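Local coordinates for autophagy protein 5 (Saccharomyces cerevisiae, PDB 2DYO) that takes part in autophagic vesicle formation and cytoplasm-to-vacuole transport, and is required for nucleophagy and mitophagy, at residues Trp12-Pro24 with Glu34-Thr46. Residues are numbered along the deposited sequence; the frame is centred on the assembly and turned at random.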
loop_
_atom_site.group_PDB
_atom_site.type_symbol
_atom_site.label_atom_id
_atom_site.label_comp_id
_atom_site.label_asym_id
_atom_site.label_seq_id
_atom_site.Cartn_x
_atom_site.Cartn_y
_atom_site.Cartn_z
ATOM N N TRP A 12 -5.592 -9.741 -1.531
ATOM C CA TRP A 12 -6.785 -8.978 -1.184
ATOM C C TRP A 12 -7.090 -9.161 0.294
ATOM O O TRP A 12 -7.492 -8.220 0.974
ATOM C CB TRP A 12 -7.973 -9.443 -2.029
ATOM C CG TRP A 12 -9.152 -8.528 -1.952
ATOM C CD1 TRP A 12 -10.338 -8.763 -1.317
ATOM C CD2 TRP A 12 -9.264 -7.228 -2.545
ATOM N NE1 TRP A 12 -11.185 -7.690 -1.481
ATOM C CE2 TRP A 12 -10.551 -6.733 -2.230
ATOM C CE3 TRP A 12 -8.400 -6.430 -3.309
ATOM C CZ2 TRP A 12 -10.999 -5.475 -2.658
ATOM C CZ3 TRP A 12 -8.843 -5.178 -3.736
ATOM C CH2 TRP A 12 -10.134 -4.713 -3.406
ATOM N N ASN A 13 -6.889 -10.379 0.790
ATOM C CA ASN A 13 -7.126 -10.669 2.200
ATOM C C ASN A 13 -5.958 -10.181 3.069
ATOM O O ASN A 13 -6.024 -10.249 4.301
ATOM C CB ASN A 13 -7.350 -12.173 2.401
ATOM C CG ASN A 13 -8.601 -12.680 1.695
ATOM O OD1 ASN A 13 -8.840 -13.884 1.624
ATOM N ND2 ASN A 13 -9.402 -11.765 1.172
ATOM N N GLY A 14 -4.896 -9.688 2.429
ATOM C CA GLY A 14 -3.753 -9.177 3.181
ATOM C C GLY A 14 -4.270 -8.176 4.193
ATOM O O GLY A 14 -5.160 -7.389 3.871
ATOM N N GLU A 15 -3.725 -8.187 5.408
ATOM C CA GLU A 15 -4.216 -7.297 6.458
ATOM C C GLU A 15 -3.213 -7.145 7.600
ATOM O O GLU A 15 -2.531 -8.101 7.974
ATOM C CB GLU A 15 -5.529 -7.868 6.990
ATOM C CG GLU A 15 -6.408 -6.916 7.763
ATOM C CD GLU A 15 -7.787 -7.514 7.984
ATOM O OE1 GLU A 15 -8.110 -7.862 9.137
ATOM O OE2 GLU A 15 -8.538 -7.658 6.991
ATOM N N LEU A 16 -3.144 -5.945 8.166
ATOM C CA LEU A 16 -2.206 -5.647 9.242
ATOM C C LEU A 16 -2.848 -5.100 10.512
ATOM O O LEU A 16 -3.942 -4.537 10.480
ATOM C CB LEU A 16 -1.185 -4.610 8.757
ATOM C CG LEU A 16 -0.300 -4.989 7.565
ATOM C CD1 LEU A 16 0.390 -3.737 7.008
ATOM C CD2 LEU A 16 0.729 -6.014 8.014
ATOM N N ASN A 17 -2.148 -5.271 11.630
ATOM C CA ASN A 17 -2.597 -4.725 12.901
ATOM C C ASN A 17 -2.014 -3.317 12.860
ATOM O O ASN A 17 -0.820 -3.146 12.617
ATOM C CB ASN A 17 -1.992 -5.488 14.092
ATOM C CG ASN A 17 -2.525 -6.901 14.221
ATOM O OD1 ASN A 17 -3.724 -7.143 14.075
ATOM N ND2 ASN A 17 -1.637 -7.842 14.521
ATOM N N VAL A 18 -2.849 -2.308 13.079
ATOM C CA VAL A 18 -2.368 -0.934 13.049
ATOM C C VAL A 18 -2.760 -0.168 14.300
ATOM O O VAL A 18 -3.938 -0.090 14.661
ATOM C CB VAL A 18 -2.911 -0.180 11.816
ATOM C CG1 VAL A 18 -2.491 1.287 11.873
ATOM C CG2 VAL A 18 -2.388 -0.835 10.544
ATOM N N LEU A 19 -1.761 0.394 14.964
ATOM C CA LEU A 19 -2.000 1.164 16.171
ATOM C C LEU A 19 -1.898 2.638 15.827
ATOM O O LEU A 19 -0.808 3.156 15.594
ATOM C CB LEU A 19 -0.965 0.805 17.243
ATOM C CG LEU A 19 -1.204 1.429 18.620
ATOM C CD1 LEU A 19 -2.583 1.022 19.122
ATOM C CD2 LEU A 19 -0.110 0.984 19.593
ATOM N N VAL A 20 -3.042 3.311 15.780
ATOM C CA VAL A 20 -3.062 4.731 15.467
ATOM C C VAL A 20 -3.133 5.571 16.737
ATOM O O VAL A 20 -3.965 5.324 17.613
ATOM C CB VAL A 20 -4.270 5.094 14.569
ATOM C CG1 VAL A 20 -4.279 6.595 14.294
ATOM C CG2 VAL A 20 -4.198 4.318 13.258
ATOM N N SER A 21 -2.256 6.560 16.833
ATOM C CA SER A 21 -2.247 7.449 17.985
ATOM C C SER A 21 -2.486 8.868 17.494
ATOM O O SER A 21 -1.901 9.300 16.500
ATOM C CB SER A 21 -0.906 7.372 18.712
ATOM O OG SER A 21 0.142 7.797 17.863
ATOM N N ILE A 22 -3.355 9.587 18.194
ATOM C CA ILE A 22 -3.688 10.961 17.839
ATOM C C ILE A 22 -2.897 11.907 18.733
ATOM O O ILE A 22 -3.111 11.930 19.944
ATOM C CB ILE A 22 -5.193 11.236 18.060
ATOM C CG1 ILE A 22 -6.030 10.150 17.376
ATOM C CG2 ILE A 22 -5.554 12.620 17.538
ATOM C CD1 ILE A 22 -5.772 10.006 15.887
ATOM N N ASP A 23 -1.985 12.683 18.146
ATOM C CA ASP A 23 -1.190 13.617 18.938
ATOM C C ASP A 23 -2.085 14.531 19.763
ATOM O O ASP A 23 -3.137 14.963 19.302
ATOM C CB ASP A 23 -0.284 14.469 18.048
ATOM C CG ASP A 23 1.003 13.760 17.674
ATOM O OD1 ASP A 23 1.917 14.434 17.153
ATOM O OD2 ASP A 23 1.105 12.532 17.894
ATOM N N PRO A 24 -1.669 14.838 21.000
ATOM C CA PRO A 24 -2.449 15.709 21.886
ATOM C C PRO A 24 -2.754 17.078 21.281
ATOM O O PRO A 24 -3.696 17.753 21.698
ATOM C CB PRO A 24 -1.581 15.790 23.144
ATOM C CG PRO A 24 -0.192 15.586 22.618
ATOM C CD PRO A 24 -0.387 14.470 21.622
ATOM N N GLU A 34 -8.460 6.767 26.046
ATOM C CA GLU A 34 -9.017 5.989 24.943
ATOM C C GLU A 34 -9.291 6.784 23.666
ATOM O O GLU A 34 -9.323 6.218 22.573
ATOM C CB GLU A 34 -10.298 5.294 25.400
ATOM N N ILE A 35 -9.489 8.090 23.804
ATOM C CA ILE A 35 -9.774 8.944 22.658
ATOM C C ILE A 35 -8.629 9.039 21.652
ATOM O O ILE A 35 -8.853 8.983 20.443
ATOM C CB ILE A 35 -10.167 10.367 23.129
ATOM C CG1 ILE A 35 -11.538 10.315 23.804
ATOM C CG2 ILE A 35 -10.192 11.337 21.959
ATOM C CD1 ILE A 35 -12.631 9.733 22.925
ATOM N N ALA A 36 -7.404 9.162 22.154
ATOM C CA ALA A 36 -6.232 9.290 21.295
ATOM C C ALA A 36 -5.638 7.972 20.805
ATOM O O ALA A 36 -4.504 7.948 20.330
ATOM C CB ALA A 36 -5.164 10.092 22.018
ATOM N N VAL A 37 -6.391 6.881 20.907
ATOM C CA VAL A 37 -5.878 5.583 20.477
ATOM C C VAL A 37 -6.910 4.733 19.749
ATOM O O VAL A 37 -8.045 4.592 20.206
ATOM C CB VAL A 37 -5.358 4.762 21.684
ATOM C CG1 VAL A 37 -4.738 3.460 21.202
ATOM C CG2 VAL A 37 -4.343 5.575 22.469
ATOM N N LEU A 38 -6.507 4.174 18.612
ATOM C CA LEU A 38 -7.370 3.304 17.819
ATOM C C LEU A 38 -6.595 2.051 17.430
ATOM O O LEU A 38 -5.493 2.141 16.893
ATOM C CB LEU A 38 -7.851 4.011 16.544
ATOM C CG LEU A 38 -8.843 5.165 16.703
ATOM C CD1 LEU A 38 -8.130 6.483 16.463
ATOM C CD2 LEU A 38 -9.983 4.991 15.709
ATOM N N ARG A 39 -7.173 0.887 17.699
ATOM C CA ARG A 39 -6.530 -0.383 17.368
ATOM C C ARG A 39 -7.368 -1.050 16.299
ATOM O O ARG A 39 -8.407 -1.644 16.584
ATOM C CB ARG A 39 -6.425 -1.268 18.610
ATOM C CG ARG A 39 -5.566 -0.647 19.696
ATOM C CD ARG A 39 -6.402 0.155 20.649
ATOM N NE ARG A 39 -6.793 -0.647 21.802
ATOM C CZ ARG A 39 -7.980 -0.579 22.391
ATOM N NH1 ARG A 39 -8.902 0.253 21.932
ATOM N NH2 ARG A 39 -8.240 -1.337 23.446
ATOM N N ILE A 40 -6.897 -0.953 15.060
ATOM C CA ILE A 40 -7.635 -1.472 13.921
ATOM C C ILE A 40 -6.913 -2.446 12.994
ATOM O O ILE A 40 -5.696 -2.600 13.038
ATOM C CB ILE A 40 -8.120 -0.291 13.064
ATOM C CG1 ILE A 40 -6.919 0.588 12.686
ATOM C CG2 ILE A 40 -9.130 0.538 13.857
ATOM C CD1 ILE A 40 -7.242 1.749 11.770
ATOM N N ARG A 41 -7.701 -3.108 12.155
ATOM C CA ARG A 41 -7.179 -4.030 11.163
ATOM C C ARG A 41 -7.304 -3.274 9.853
ATOM O O ARG A 41 -8.378 -2.765 9.517
ATOM C CB ARG A 41 -8.006 -5.316 11.130
ATOM C CG ARG A 41 -7.728 -6.230 12.316
ATOM C CD ARG A 41 -6.333 -6.844 12.209
ATOM N NE ARG A 41 -6.286 -7.934 11.238
ATOM C CZ ARG A 41 -5.176 -8.586 10.902
ATOM N NH1 ARG A 41 -4.020 -8.255 11.454
ATOM N NH2 ARG A 41 -5.221 -9.573 10.019
ATOM N N VAL A 42 -6.195 -3.184 9.126
ATOM C CA VAL A 42 -6.156 -2.454 7.869
ATOM C C VAL A 42 -5.605 -3.325 6.748
ATOM O O VAL A 42 -4.559 -3.959 6.908
ATOM C CB VAL A 42 -5.254 -1.211 8.005
ATOM C CG1 VAL A 42 -5.125 -0.498 6.670
ATOM C CG2 VAL A 42 -5.818 -0.275 9.066
ATOM N N PRO A 43 -6.306 -3.374 5.604
ATOM C CA PRO A 43 -5.831 -4.185 4.483
ATOM C C PRO A 43 -4.479 -3.668 3.990
ATOM O O PRO A 43 -4.159 -2.485 4.146
ATOM C CB PRO A 43 -6.917 -3.988 3.421
ATOM C CG PRO A 43 -8.160 -3.719 4.238
ATOM C CD PRO A 43 -7.633 -2.797 5.314
ATOM N N ARG A 44 -3.677 -4.556 3.416
ATOM C CA ARG A 44 -2.403 -4.132 2.857
ATOM C C ARG A 44 -2.753 -3.323 1.606
ATOM O O ARG A 44 -2.084 -2.350 1.267
ATOM C CB ARG A 44 -1.557 -5.346 2.464
ATOM C CG ARG A 44 -0.564 -5.799 3.536
ATOM C CD ARG A 44 0.133 -7.083 3.102
ATOM N NE ARG A 44 1.317 -7.388 3.898
ATOM C CZ ARG A 44 2.539 -6.949 3.614
ATOM N NH1 ARG A 44 3.561 -7.277 4.395
ATOM N NH2 ARG A 44 2.744 -6.183 2.548
ATOM N N GLU A 45 -3.831 -3.725 0.936
ATOM C CA GLU A 45 -4.256 -3.055 -0.287
ATOM C C GLU A 45 -5.283 -1.943 -0.074
ATOM O O GLU A 45 -6.453 -2.079 -0.449
ATOM C CB GLU A 45 -4.823 -4.074 -1.278
ATOM C CG GLU A 45 -3.877 -5.215 -1.642
ATOM C CD GLU A 45 -2.756 -4.808 -2.584
ATOM O OE1 GLU A 45 -2.125 -5.724 -3.148
ATOM O OE2 GLU A 45 -2.492 -3.593 -2.762
ATOM N N THR A 46 -4.839 -0.845 0.529
ATOM C CA THR A 46 -5.704 0.309 0.743
ATOM C C THR A 46 -4.819 1.473 1.154
ATOM O O THR A 46 -3.596 1.348 1.142
ATOM C CB THR A 46 -6.773 0.039 1.842
ATOM O OG1 THR A 46 -7.753 1.087 1.817
ATOM C CG2 THR A 46 -6.130 -0.011 3.232
HETATM O O HOH W 1 -5.114 -6.403 1.305
HETATM O O HOH W 2 -3.180 -10.948 8.265
#
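The first two strands of the UblA domain, 15-22 and 37-43, form the antiparallel beta hairpin that opens this ubiquitin-like fold; backbone bonds pair L16 with V42, V18 with I40 and V20 with L38, and I22 N reaches A36 O at 2.9 Å. On one face, the R41 side chain lies across the neighbouring strand between E15 and N17. Bends at chi2 and chi3 (-70° and -77°) fold it back over that strand, where NE makes a salt bridge to E15 OE1 at 2.8 Å, on the lone pair turned away from the other carboxylate oxygen. Its NH1 donates to N17 OD1 at 2.9 Å, approaching from above the amide carbonyl plane, while NH2 reaches the backbone O of E15 through a water. E15 CB, 3.5 Å from R41 NH2, lies over one guanidinium face. Together the bonds from NE, NH1 and NH2 hold the group's rotation, and NH1 also bonds to the backbone of another protein's chain in the assembly. An alanine in place of R41 would probably leave the E15 carboxylate without its charged mate and N17 OD1 without this donor. Further along this face, L19 CD1 packs on the aliphatic CG of R39 at 3.5 Å, the two chains side by side, while the R39 guanidinium runs on to an acidic side chain of that other chain. The other face is apolar: V18 CG2 meets V42 CG2 at 3.8 Å, and V20 CB sits 4.2 Å from L38 CB. At the hairpin's far end I22 CB packs against A36 CB at 4.1 Å. Helix 52-59 covers I22, L38 and I40, and helix 90-98 covers L16 and V42. Strand 15-22 also bonds to parallel strand 118-126, whereas 37-43 is the outermost strand of the sheet within this chain, and backbone bonds from R39 tie it to the other protein's chain.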